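Long-range contacts in leucine aminopeptidase A1, chloroplastic (Solanum lycopersicum, PDB 5D8N), which removes N-terminal amino acids, preferably leucine but also proline, from peptides as a metal-dependent homohexameric aminopeptidase, and regulates wound signalling: residues Ser244-Val249 and Phe284-Lys289; Leu260-Tyr265 and Thr372-Lys377; Pro277-Leu282 and His350-Ala355; Lys294-Gly299 and Glu405-Leu410. The protein carries 1 engineered substitution. One frame throughout, in Å; residues are numbered along the deposited sequence.

Contact 1 (Ser244-Val249 and Phe284-Lys289); sequences SDVISV and FKTPTK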
loop_
_atom_site.group_PDB
_atom_site.type_symbol
_atom_site.label_atom_id
_atom_site.label_comp_id
_atom_site.label_asym_id
_atom_site.label_seq_id
_atom_site.Cartn_x
_atom_site.Cartn_y
_atom_site.Cartn_z
ATOM N N SER A 244 51.846 -2.936 13.948
ATOM C CA SER A 244 52.202 -4.299 13.570
ATOM C C SER A 244 52.837 -5.132 14.692
ATOM O O SER A 244 52.869 -6.354 14.615
ATOM C CB SER A 244 53.143 -4.293 12.354
ATOM O OG SER A 244 54.316 -3.587 12.685
ATOM N N ASP A 245 53.312 -4.497 15.752
ATOM C CA ASP A 245 53.856 -5.251 16.873
ATOM C C ASP A 245 52.795 -5.733 17.852
ATOM O O ASP A 245 53.069 -6.655 18.624
ATOM C CB ASP A 245 54.913 -4.439 17.625
ATOM C CG ASP A 245 54.331 -3.222 18.303
ATOM O OD1 ASP A 245 53.357 -2.651 17.782
ATOM O OD2 ASP A 245 54.911 -2.786 19.310
ATOM N N VAL A 246 51.562 -5.232 17.720
ATOM C CA VAL A 246 50.446 -5.718 18.539
ATOM C C VAL A 246 49.191 -6.182 17.796
ATOM O O VAL A 246 48.310 -6.795 18.393
ATOM C CB VAL A 246 50.038 -4.654 19.564
ATOM C CG1 VAL A 246 51.181 -4.454 20.560
ATOM C CG2 VAL A 246 49.685 -3.343 18.899
ATOM N N ILE A 247 49.094 -5.863 16.507
ATOM C CA ILE A 247 47.976 -6.323 15.705
ATOM C C ILE A 247 48.468 -7.082 14.476
ATOM O O ILE A 247 49.216 -6.555 13.665
ATOM C CB ILE A 247 47.049 -5.154 15.300
ATOM C CG1 ILE A 247 46.402 -4.528 16.542
ATOM C CG2 ILE A 247 45.987 -5.649 14.334
ATOM C CD1 ILE A 247 45.599 -3.263 16.262
ATOM N N SER A 248 47.964 -8.302 14.310
ATOM C CA SER A 248 48.166 -9.074 13.109
ATOM C C SER A 248 46.873 -9.127 12.303
ATOM O O SER A 248 45.769 -8.920 12.832
ATOM C CB SER A 248 48.597 -10.501 13.461
ATOM O OG SER A 248 47.571 -11.167 14.180
ATOM N N VAL A 249 47.004 -9.472 11.026
ATOM C CA VAL A 249 45.843 -9.509 10.142
ATOM C C VAL A 249 45.897 -10.746 9.265
ATOM O O VAL A 249 46.975 -11.184 8.863
ATOM C CB VAL A 249 45.745 -8.254 9.258
ATOM C CG1 VAL A 249 46.969 -8.129 8.346
ATOM C CG2 VAL A 249 44.482 -8.305 8.426
ATOM N N PHE A 284 44.500 -8.506 18.160
ATOM C CA PHE A 284 45.314 -7.675 19.022
ATOM C C PHE A 284 45.825 -8.500 20.186
ATOM O O PHE A 284 45.031 -9.167 20.857
ATOM C CB PHE A 284 44.543 -6.465 19.571
ATOM C CG PHE A 284 45.248 -5.786 20.707
ATOM C CD1 PHE A 284 46.196 -4.832 20.460
ATOM C CD2 PHE A 284 45.051 -6.211 22.019
ATOM C CE1 PHE A 284 46.925 -4.296 21.497
ATOM C CE2 PHE A 284 45.800 -5.697 23.063
ATOM C CZ PHE A 284 46.744 -4.734 22.793
ATOM N N LYS A 285 47.090 -8.258 20.534
ATOM C CA LYS A 285 47.755 -8.906 21.669
ATOM C C LYS A 285 49.092 -8.194 21.913
ATOM O O LYS A 285 49.858 -8.084 20.956
ATOM C CB LYS A 285 48.040 -10.335 21.168
ATOM C CG LYS A 285 48.633 -11.359 22.104
ATOM C CD LYS A 285 48.447 -12.773 21.561
ATOM C CE LYS A 285 49.033 -13.045 20.173
ATOM N NZ LYS A 285 48.013 -13.209 19.086
ATOM N N THR A 286 49.421 -7.753 23.129
ATOM C CA THR A 286 50.817 -7.358 23.418
ATOM C C THR A 286 51.724 -8.602 23.501
ATOM O O THR A 286 51.247 -9.693 23.816
ATOM C CB THR A 286 50.987 -6.569 24.725
ATOM O OG1 THR A 286 50.414 -7.323 25.796
ATOM C CG2 THR A 286 50.320 -5.213 24.642
ATOM N N PRO A 287 52.995 -8.479 23.076
ATOM C CA PRO A 287 53.877 -9.656 22.973
ATOM C C PRO A 287 54.235 -10.312 24.323
ATOM O O PRO A 287 54.724 -11.437 24.371
ATOM C CB PRO A 287 55.157 -9.094 22.351
ATOM C CG PRO A 287 54.784 -7.782 21.768
ATOM C CD PRO A 287 53.609 -7.251 22.544
ATOM N N THR A 288 53.880 -9.660 25.425
ATOM C CA THR A 288 54.215 -10.156 26.743
ATOM C C THR A 288 53.426 -11.419 27.068
ATOM O O THR A 288 52.448 -11.723 26.389
ATOM C CB THR A 288 53.980 -9.079 27.813
ATOM O OG1 THR A 288 52.625 -8.626 27.780
ATOM C CG2 THR A 288 54.900 -7.877 27.594
ATOM N N LYS A 289 53.859 -12.157 28.087
ATOM C CA LYS A 289 53.431 -13.542 28.264
ATOM C C LYS A 289 52.614 -13.793 29.540
ATOM O O LYS A 289 52.286 -14.932 29.837
ATOM C CB LYS A 289 54.638 -14.487 28.200
ATOM C CG LYS A 289 55.184 -14.728 26.799
ATOM C CD LYS A 289 56.474 -15.538 26.845
ATOM C CE LYS A 289 56.260 -16.918 27.446
ATOM N NZ LYS A 289 57.457 -17.802 27.351
HETATM O O HOH W 1 52.097 -8.886 20.107
#

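Contact 2 (Leu260-Tyr265 and Thr372-Lys377); sequences LKMGAY and TASNGK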
loop_
_atom_site.group_PDB
_atom_site.type_symbol
_atom_site.label_atom_id
_atom_site.label_comp_id
_atom_site.label_asym_id
_atom_site.label_seq_id
_atom_site.Cartn_x
_atom_site.Cartn_y
_atom_site.Cartn_z
ATOM N N LEU A 260 36.374 -23.369 4.491
ATOM C CA LEU A 260 35.859 -23.360 5.857
ATOM C C LEU A 260 34.338 -23.554 5.935
ATOM O O LEU A 260 33.746 -23.484 7.009
ATOM C CB LEU A 260 36.284 -22.075 6.546
ATOM C CG LEU A 260 37.781 -21.984 6.846
ATOM C CD1 LEU A 260 38.148 -20.611 7.347
ATOM C CD2 LEU A 260 38.195 -23.013 7.880
ATOM N N LYS A 261 33.737 -23.847 4.788
ATOM C CA LYS A 261 32.349 -24.258 4.689
ATOM C C LYS A 261 31.377 -23.146 5.083
ATOM O O LYS A 261 30.254 -23.429 5.511
ATOM C CB LYS A 261 32.088 -25.516 5.513
ATOM C CG LYS A 261 32.934 -26.697 5.046
ATOM C CD LYS A 261 32.512 -28.004 5.704
ATOM C CE LYS A 261 32.866 -28.042 7.179
ATOM N NZ LYS A 261 32.515 -29.368 7.757
ATOM N N MET A 262 31.741 -21.902 4.786
ATOM C CA MET A 262 30.898 -20.769 5.148
ATOM C C MET A 262 29.812 -20.549 4.096
ATOM O O MET A 262 29.772 -19.522 3.418
ATOM C CB MET A 262 31.758 -19.515 5.246
ATOM C CG MET A 262 32.840 -19.575 6.287
ATOM S SD MET A 262 33.525 -17.936 6.561
ATOM C CE MET A 262 34.884 -18.325 7.648
ATOM N N GLY A 263 28.880 -21.491 4.007
ATOM C CA GLY A 263 27.858 -21.425 2.982
ATOM C C GLY A 263 26.840 -20.303 3.148
ATOM O O GLY A 263 26.261 -19.872 2.145
ATOM N N ALA A 264 26.567 -19.876 4.385
ATOM C CA ALA A 264 25.609 -18.802 4.592
ATOM C C ALA A 264 26.165 -17.454 4.137
ATOM O O ALA A 264 25.536 -16.727 3.366
ATOM C CB ALA A 264 25.150 -18.763 6.032
ATOM N N TYR A 265 27.402 -17.167 4.515
ATOM C CA TYR A 265 28.099 -15.969 4.076
ATOM C C TYR A 265 28.280 -15.950 2.555
ATOM O O TYR A 265 27.959 -14.960 1.886
ATOM C CB TYR A 265 29.436 -15.863 4.813
ATOM C CG TYR A 265 30.472 -14.888 4.254
ATOM C CD1 TYR A 265 30.170 -13.560 4.003
ATOM C CD2 TYR A 265 31.802 -15.265 4.131
ATOM C CE1 TYR A 265 31.146 -12.629 3.647
ATOM C CE2 TYR A 265 32.787 -14.364 3.740
ATOM C CZ TYR A 265 32.458 -13.044 3.492
ATOM O OH TYR A 265 33.473 -12.154 3.191
ATOM N N THR A 372 23.676 -23.586 3.821
ATOM C CA THR A 372 24.216 -24.343 4.936
ATOM C C THR A 372 25.367 -23.594 5.586
ATOM O O THR A 372 26.418 -23.354 4.968
ATOM C CB THR A 372 24.652 -25.727 4.418
ATOM O OG1 THR A 372 23.530 -26.329 3.746
ATOM C CG2 THR A 372 25.141 -26.663 5.530
ATOM N N ALA A 373 25.195 -23.255 6.858
ATOM C CA ALA A 373 26.262 -22.548 7.590
ATOM C C ALA A 373 27.408 -23.500 7.942
ATOM O O ALA A 373 27.296 -24.716 7.762
ATOM C CB ALA A 373 25.701 -21.927 8.861
ATOM N N SER A 374 28.524 -22.935 8.385
ATOM C CA SER A 374 29.739 -23.706 8.608
ATOM C C SER A 374 29.660 -24.610 9.835
ATOM O O SER A 374 30.546 -25.429 10.049
ATOM C CB SER A 374 30.965 -22.782 8.722
ATOM O OG SER A 374 30.749 -21.703 9.613
ATOM N N ASN A 375 28.583 -24.527 10.602
ATOM C CA ASN A 375 28.303 -25.534 11.633
ATOM C C ASN A 375 27.318 -26.604 11.177
ATOM O O ASN A 375 26.869 -27.417 11.975
ATOM C CB ASN A 375 27.777 -24.903 12.913
ATOM C CG ASN A 375 26.415 -24.268 12.738
ATOM O OD1 ASN A 375 25.871 -24.216 11.647
ATOM N ND2 ASN A 375 25.858 -23.765 13.840
ATOM N N GLY A 376 27.019 -26.640 9.886
ATOM C CA GLY A 376 26.160 -27.668 9.314
ATOM C C GLY A 376 24.676 -27.353 9.324
ATOM O O GLY A 376 23.879 -28.159 8.818
ATOM N N LYS A 377 24.246 -26.315 10.042
ATOM C CA LYS A 377 22.812 -26.037 10.141
ATOM C C LYS A 377 22.315 -25.428 8.849
ATOM O O LYS A 377 23.026 -24.638 8.224
ATOM C CB LYS A 377 22.472 -25.116 11.319
ATOM C CG LYS A 377 22.817 -25.751 12.650
ATOM C CD LYS A 377 22.378 -24.902 13.827
ATOM C CE LYS A 377 22.824 -25.557 15.119
ATOM N NZ LYS A 377 22.439 -24.740 16.285
HETATM O O HOH W 2 28.459 -25.306 4.695
HETATM O O HOH W 3 29.933 -28.478 9.220
#

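Contact 3 (Pro277-Leu282 and His350-Ala355); sequences PYFIHL and HFIVAA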
loop_
_atom_site.group_PDB
_atom_site.type_symbol
_atom_site.label_atom_id
_atom_site.label_comp_id
_atom_site.label_asym_id
_atom_site.label_seq_id
_atom_site.Cartn_x
_atom_site.Cartn_y
_atom_site.Cartn_z
ATOM N N PRO A 277 33.967 -10.712 -2.034
ATOM C CA PRO A 277 33.904 -10.657 -0.588
ATOM C C PRO A 277 35.226 -11.007 0.088
ATOM O O PRO A 277 36.057 -11.655 -0.526
ATOM C CB PRO A 277 32.929 -11.767 -0.257
ATOM C CG PRO A 277 33.178 -12.780 -1.308
ATOM C CD PRO A 277 33.515 -12.014 -2.553
ATOM N N TYR A 278 35.466 -10.436 1.261
ATOM C CA TYR A 278 36.676 -10.686 2.016
ATOM C C TYR A 278 36.282 -10.846 3.468
ATOM O O TYR A 278 35.572 -10.019 4.045
ATOM C CB TYR A 278 37.684 -9.539 1.871
ATOM C CG TYR A 278 38.276 -9.475 0.485
ATOM C CD1 TYR A 278 39.276 -10.377 0.088
ATOM C CD2 TYR A 278 37.747 -8.635 -0.478
ATOM C CE1 TYR A 278 39.718 -10.449 -1.226
ATOM C CE2 TYR A 278 38.209 -8.676 -1.786
ATOM C CZ TYR A 278 39.231 -9.538 -2.140
ATOM O OH TYR A 278 39.634 -9.612 -3.453
ATOM N N PHE A 279 36.860 -11.859 4.096
ATOM C CA PHE A 279 36.586 -12.132 5.497
ATOM C C PHE A 279 37.790 -11.598 6.269
ATOM O O PHE A 279 38.916 -12.043 6.077
ATOM C CB PHE A 279 36.372 -13.641 5.679
ATOM C CG PHE A 279 35.897 -14.026 7.049
ATOM C CD1 PHE A 279 36.794 -14.170 8.101
ATOM C CD2 PHE A 279 34.577 -14.383 7.250
ATOM C CE1 PHE A 279 36.354 -14.546 9.359
ATOM C CE2 PHE A 279 34.143 -14.769 8.500
ATOM C CZ PHE A 279 35.020 -14.837 9.562
ATOM N N ILE A 280 37.530 -10.636 7.133
ATOM C CA ILE A 280 38.552 -9.896 7.831
ATOM C C ILE A 280 38.748 -10.420 9.239
ATOM O O ILE A 280 37.801 -10.504 10.033
ATOM C CB ILE A 280 38.166 -8.408 7.906
ATOM C CG1 ILE A 280 38.081 -7.811 6.505
ATOM C CG2 ILE A 280 39.183 -7.652 8.734
ATOM C CD1 ILE A 280 37.357 -6.483 6.468
ATOM N N HIS A 281 39.992 -10.777 9.542
ATOM C CA HIS A 281 40.372 -11.225 10.880
ATOM C C HIS A 281 41.595 -10.484 11.417
ATOM O O HIS A 281 42.713 -10.688 10.959
ATOM C CB HIS A 281 40.617 -12.735 10.876
ATOM C CG HIS A 281 40.915 -13.305 12.225
ATOM N ND1 HIS A 281 41.533 -14.527 12.394
ATOM C CD2 HIS A 281 40.785 -12.774 13.469
ATOM C CE1 HIS A 281 41.657 -14.775 13.689
ATOM N NE2 HIS A 281 41.232 -13.720 14.364
ATOM N N LEU A 282 41.372 -9.575 12.349
ATOM C CA LEU A 282 42.474 -8.914 13.054
ATOM C C LEU A 282 42.575 -9.513 14.438
ATOM O O LEU A 282 41.561 -9.926 15.021
ATOM C CB LEU A 282 42.201 -7.424 13.216
ATOM C CG LEU A 282 42.105 -6.594 11.943
ATOM C CD1 LEU A 282 41.588 -5.196 12.260
ATOM C CD2 LEU A 282 43.473 -6.485 11.305
ATOM N N HIS A 350 40.058 -10.548 19.175
ATOM C CA HIS A 350 39.862 -10.857 17.763
ATOM C C HIS A 350 38.769 -9.977 17.170
ATOM O O HIS A 350 37.704 -9.800 17.778
ATOM C CB HIS A 350 39.476 -12.322 17.637
ATOM C CG HIS A 350 40.542 -13.248 18.114
ATOM N ND1 HIS A 350 41.398 -13.893 17.255
ATOM C CD2 HIS A 350 40.884 -13.651 19.357
ATOM C CE1 HIS A 350 42.280 -14.585 17.951
ATOM N NE2 HIS A 350 41.942 -14.511 19.224
ATOM N N PHE A 351 39.113 -9.288 16.090
ATOM C CA PHE A 351 38.166 -8.430 15.390
ATOM C C PHE A 351 37.778 -9.091 14.071
ATOM O O PHE A 351 38.638 -9.360 13.229
ATOM C CB PHE A 351 38.772 -7.053 15.104
ATOM C CG PHE A 351 39.408 -6.387 16.279
ATOM C CD1 PHE A 351 40.674 -6.773 16.718
ATOM C CD2 PHE A 351 38.732 -5.416 16.983
ATOM C CE1 PHE A 351 41.263 -6.115 17.783
ATOM C CE2 PHE A 351 39.273 -4.826 18.114
ATOM C CZ PHE A 351 40.541 -5.169 18.520
ATOM N N ILE A 352 36.494 -9.402 13.909
ATOM C CA ILE A 352 36.034 -10.255 12.811
ATOM C C ILE A 352 34.883 -9.635 12.027
ATOM O O ILE A 352 33.907 -9.200 12.622
ATOM C CB ILE A 352 35.628 -11.618 13.378
ATOM C CG1 ILE A 352 36.865 -12.351 13.900
ATOM C CG2 ILE A 352 34.937 -12.457 12.323
ATOM C CD1 ILE A 352 36.550 -13.435 14.896
ATOM N N VAL A 353 35.078 -9.470 10.722
ATOM C CA VAL A 353 34.074 -8.926 9.828
ATOM C C VAL A 353 33.990 -9.743 8.541
ATOM O O VAL A 353 34.962 -9.832 7.785
ATOM C CB VAL A 353 34.389 -7.480 9.427
ATOM C CG1 VAL A 353 33.358 -6.976 8.426
ATOM C CG2 VAL A 353 34.375 -6.566 10.648
ATOM N N ALA A 354 32.832 -10.359 8.311
ATOM C CA ALA A 354 32.578 -11.048 7.053
ATOM C C ALA A 354 32.004 -10.074 6.033
ATOM O O ALA A 354 30.786 -9.803 6.015
ATOM C CB ALA A 354 31.632 -12.216 7.273
ATOM N N ALA A 355 32.900 -9.459 5.268
ATOM C CA ALA A 355 32.530 -8.342 4.420
ATOM C C ALA A 355 32.101 -8.805 3.020
ATOM O O ALA A 355 32.697 -9.692 2.409
ATOM C CB ALA A 355 33.693 -7.377 4.300
#

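Contact 4 (Lys294-Gly299 and Glu405-Leu410); sequences KLALVG and EKIIDL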
loop_
_atom_site.group_PDB
_atom_site.type_symbol
_atom_site.label_atom_id
_atom_site.label_comp_id
_atom_site.label_asym_id
_atom_site.label_seq_id
_atom_site.Cartn_x
_atom_site.Cartn_y
_atom_site.Cartn_z
ATOM N N LYS A 294 40.621 -13.992 26.369
ATOM C CA LYS A 294 40.401 -14.039 24.922
ATOM C C LYS A 294 38.997 -13.580 24.565
ATOM O O LYS A 294 37.989 -14.169 24.990
ATOM C CB LYS A 294 40.646 -15.445 24.383
ATOM C CG LYS A 294 42.103 -15.871 24.508
ATOM C CD LYS A 294 42.366 -17.295 24.044
ATOM C CE LYS A 294 42.217 -17.390 22.525
ATOM N NZ LYS A 294 42.420 -18.767 21.983
ATOM N N LEU A 295 38.930 -12.486 23.815
ATOM C CA LEU A 295 37.657 -11.846 23.453
ATOM C C LEU A 295 37.553 -11.763 21.936
ATOM O O LEU A 295 38.563 -11.591 21.245
ATOM C CB LEU A 295 37.597 -10.448 24.058
ATOM C CG LEU A 295 37.958 -10.323 25.542
ATOM C CD1 LEU A 295 38.065 -8.851 25.917
ATOM C CD2 LEU A 295 36.921 -11.006 26.420
ATOM N N ALA A 296 36.324 -11.762 21.426
ATOM C CA ALA A 296 36.066 -11.391 20.046
ATOM C C ALA A 296 35.035 -10.272 19.912
ATOM O O ALA A 296 33.997 -10.254 20.565
ATOM C CB ALA A 296 35.616 -12.599 19.222
ATOM N N LEU A 297 35.246 -9.475 18.878
ATOM C CA LEU A 297 34.314 -8.435 18.478
ATOM C C LEU A 297 33.980 -8.706 17.020
ATOM O O LEU A 297 34.866 -8.658 16.166
ATOM C CB LEU A 297 34.970 -7.058 18.616
ATOM C CG LEU A 297 35.415 -6.687 20.028
ATOM C CD1 LEU A 297 36.131 -5.357 20.020
ATOM C CD2 LEU A 297 34.180 -6.608 20.918
ATOM N N VAL A 298 32.712 -9.011 16.761
ATOM C CA VAL A 298 32.220 -9.357 15.439
ATOM C C VAL A 298 31.290 -8.263 14.908
ATOM O O VAL A 298 30.343 -7.860 15.591
ATOM C CB VAL A 298 31.441 -10.676 15.499
ATOM C CG1 VAL A 298 30.866 -10.996 14.125
ATOM C CG2 VAL A 298 32.375 -11.781 15.953
ATOM N N GLY A 299 31.582 -7.765 13.711
ATOM C CA GLY A 299 30.793 -6.682 13.128
ATOM C C GLY A 299 30.172 -7.076 11.808
ATOM O O GLY A 299 30.827 -7.667 10.950
ATOM N N GLU A 405 36.625 -16.670 24.901
ATOM C CA GLU A 405 35.764 -16.825 26.067
ATOM C C GLU A 405 34.476 -15.966 25.956
ATOM O O GLU A 405 33.423 -16.334 26.462
ATOM C CB GLU A 405 36.614 -16.405 27.269
ATOM C CG GLU A 405 35.922 -16.326 28.619
ATOM C CD GLU A 405 36.853 -15.886 29.747
ATOM O OE1 GLU A 405 38.086 -15.835 29.531
ATOM O OE2 GLU A 405 36.348 -15.680 30.870
ATOM N N LYS A 406 34.548 -14.801 25.322
ATOM C CA LYS A 406 33.420 -13.884 25.238
ATOM C C LYS A 406 33.388 -13.268 23.837
ATOM O O LYS A 406 34.430 -12.860 23.310
ATOM C CB LYS A 406 33.538 -12.784 26.297
ATOM C CG LYS A 406 33.672 -13.275 27.737
ATOM C CD LYS A 406 33.837 -12.116 28.715
ATOM C CE LYS A 406 34.134 -12.610 30.132
ATOM N NZ LYS A 406 34.302 -11.427 31.027
ATOM N N ILE A 407 32.181 -13.112 23.298
ATOM C CA ILE A 407 31.934 -12.440 22.026
ATOM C C ILE A 407 30.912 -11.324 22.222
ATOM O O ILE A 407 29.826 -11.554 22.754
ATOM C CB ILE A 407 31.366 -13.424 20.987
ATOM C CG1 ILE A 407 32.313 -14.609 20.791
ATOM C CG2 ILE A 407 31.150 -12.727 19.659
ATOM C CD1 ILE A 407 31.723 -15.709 19.944
ATOM N N ILE A 408 31.186 -10.185 21.604
ATOM C CA ILE A 408 30.142 -9.216 21.292
ATOM C C ILE A 408 30.038 -9.030 19.795
ATOM O O ILE A 408 31.055 -8.741 19.150
ATOM C CB ILE A 408 30.411 -7.848 21.953
ATOM C CG1 ILE A 408 30.456 -7.981 23.477
ATOM C CG2 ILE A 408 29.328 -6.837 21.544
ATOM C CD1 ILE A 408 30.751 -6.688 24.202
ATOM N N ASP A 409 28.825 -9.117 19.246
ATOM C CA ASP A 409 28.606 -8.721 17.860
ATOM C C ASP A 409 27.786 -7.446 17.807
ATOM O O ASP A 409 26.961 -7.198 18.676
ATOM C CB ASP A 409 27.965 -9.815 17.006
ATOM C CG ASP A 409 26.465 -9.906 17.203
ATOM O OD1 ASP A 409 25.729 -9.031 16.642
ATOM O OD2 ASP A 409 26.027 -10.895 17.844
ATOM N N LEU A 410 28.106 -6.608 16.828
ATOM C CA LEU A 410 27.331 -5.413 16.532
ATOM C C LEU A 410 26.838 -5.502 15.107
ATOM O O LEU A 410 27.602 -5.750 14.175
ATOM C CB LEU A 410 28.184 -4.157 16.685
ATOM C CG LEU A 410 28.414 -3.722 18.143
ATOM C CD1 LEU A 410 29.495 -4.598 18.733
ATOM C CD2 LEU A 410 28.851 -2.267 18.205
HETATM O O HOH W 4 39.903 -16.421 27.801
#

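Contact 1 (Ser244-Val249 and Phe284-Lys289)
With chi1 at 166°, Phe284 CG stands anti to its backbone N, which lays the ring alongside Val246; chi1 of -66° in turn sets Val246 CG2 between its own N and carbonyl carbon, where it joins CB against the ring. The meeting point lies at the border of the mixed sheet of the catalytic domain, where strand 247-252 begins and strand 278-284 ends. Ile247 and Phe284 form an antiparallel non-hydrogen-bonded pair, their CA atoms 4.5 Å apart and their side chains on one face. Val246 CB comes within 3.7 Å of Phe284 CE1. Ile247 crosses the aromatic side chain at about a right angle, its CG1 reaching the ring edge in plane, 3.9 Å from Phe284 CD1. Large apolar residues suit these places, because helix 229-242 covers Ile247 while Phe284 also packs on Val347 and Phe351 of the next strand.

Two groups grip Val246 O: Lys285 N donates to it from the carbonyl plane at 2.9 Å (angle at H 156°), and Phe284 CA brings a C-H to the same oxygen at 3.2 Å. Beyond this the chains part. Pro287 has no N-H to offer the strand and instead rests its CG 3.8 Å from Asp245 O. Outward, Asp245 makes a salt bridge to Arg343. A water donates to Asp245 O at 2.8 Å and lies close to Lys285 O.

Contact 2 (Leu260-Tyr265 and Thr372-Lys377)
Between Lys261 and Ser374, and again between Gly263 and Thr372, alpha carbons come unusually close to backbone oxygens: Ser374 CA lies 3.2 Å from Lys261 O, and Gly263 CA lies 3.1 Å from Thr372 O. Gly263 lets its CA come so close because it carries no CB to collide with that oxygen. A water sits 2.7 Å from Lys261 O and 2.8 Å from Thr372 O and can donate to either, though other acceptors nearby compete for its protons. A second water joins Lys261 NZ to Ser374 O.

The geometry pairs a junction between helices with a tight turn. Lys261, with a phi of 66°, is the C-prime residue of the Schellman motif that ends helix 254-259; Met262 centres an inverse gamma turn and takes the N-cap position of helix 263-269. Across from them, residues Ala373 to Gly376 form a type I beta turn, and Asn375 OD1 accepts from Lys377 N in an Asx turn.

Ser374 buries the largest area of the contact, its CB touching Leu260 O at 3.3 Å and Lys261 O at 3.4 Å. Its chi1 of 49° holds OG between the backbone N and the carbonyl carbon, where it bonds Asp394 of helix 388-401, whose other carboxylate oxygen takes Tyr265 N. Thr372 OG1 bonds Thr20 of the second subunit. Small methyls finish the seam, Ala264 CB lying 4.3 Å from Ala373 CB.

Contact 3 (Pro277-Leu282 and His350-Ala355)
Ile280 and Val353 sit at the centre of an antiparallel pairing between strands 278-284 and 347-358, neighbours in the mixed sheet of the catalytic domain. Ile280 N reaches Val353 O at 2.8 Å and almost straight (172°), whereas the two bonds joining Tyr278 and Ala355 at the far end are more bent. Side chains pack most closely at Phe279, which slants across Ile352 with CZ 3.6 Å from Ile352 CG2, while its CD2 lies 3.7 Å from the small methyl CB of Ala354; Tyr398 meets the ring edge-to-face. The other face is also buried, for helices 229-242 and 327-342 close over it. There Ile280 CB meets Val353 CB at 4.2 Å, and Leu282 CB lies 3.9 Å from Phe351 CD1, so branched and aromatic side chains fill it well.

Solvent comes nearer at two places. Tyr278, partly exposed, carries the end of its side chain away from the partner strand, toward Ala230 of helix 229-242. His281 is also partly exposed, with an acetate ion about 4 Å from its side chain. With CG anti to the backbone N (chi1 -176°), its ring swings toward the opposite strand, and NE2 meets His350 ND1 at 2.9 Å. The imidazoles touch rim to rim, their planes turned by 28°.

Either histidine could donate in this bond. Glu348 OE2 binds His350 NE2, however, which is thus probably protonated; in a neutral His350, ND1 would then be the acceptor and His281 NE2 the donor.

Contact 4 (Lys294-Gly299 and Glu405-Leu410)
Val298 O is gripped twice from the neighbouring strand: Leu410 N donates to it at 2.8 Å, nearly in line with the carbonyl bond (C=O...N 171°), and Asp409 CA adds a C-H contact at 3.0 Å. The two strands run parallel, crossing at -17°, in the interior of the mixed sheet of the alpha/beta catalytic domain. Ala296 O is held likewise by Ile408 N and the C-H of Ile407 CA, while Ala296 N donates to Lys406 O.

On one face, Leu295 and Lys406 lie side by side, with Leu295 CD2 3.8 Å from Lys406 CB. Lysine suits this position because its extended aliphatic chain packs on the leucine while NZ reaches a salt bridge with Glu438. Leu297 CD2 rests 4.1 Å from Ile408 CB under Trp525 of helix 519-527. Helix 388-401 packs on the other face, where Val298 CG2 meets Ile407 CG2 at 4.0 Å and Ala296 CB lies against Ile407 CG1.

Of the Asp409 side chain, CB does the touching, 3.9 Å from Val298 CB. A chi1 of 80° turns the buried carboxylate away from Val298, and His499 and Trp497 satisfy its two oxygens. Gly299 immediately precedes Lys300, a magnesium ligand, so this strand leads directly into the metal site. At the opposite end, a water accepts from Lys294 N at 2.9 Å and donates to Glu405 OE1 at 2.6 Å.

Contacts 1, 3 and 4 are successive parts of one sheet, running from edge strand 247-252 inward to strand 406-411. Contacts 1 and 3 touch through Val249 CB and Leu282 CD2, 3.5 Å apart; contacts 3 and 4, with centres 12 Å apart, are joined by a probable hydrogen bond of 2.7 Å from Leu297 N to His350 O. Contact 2 lies off the sheet but is tied to contact 3 where Tyr265 OH probably bonds Ala355 O. Around the active site, the side chain of Val353 is about 7 Å from that of Lys300, and Ala264 about 8 Å from that of Arg389, predicted to be catalytic. Contact 1 is remote from these sites.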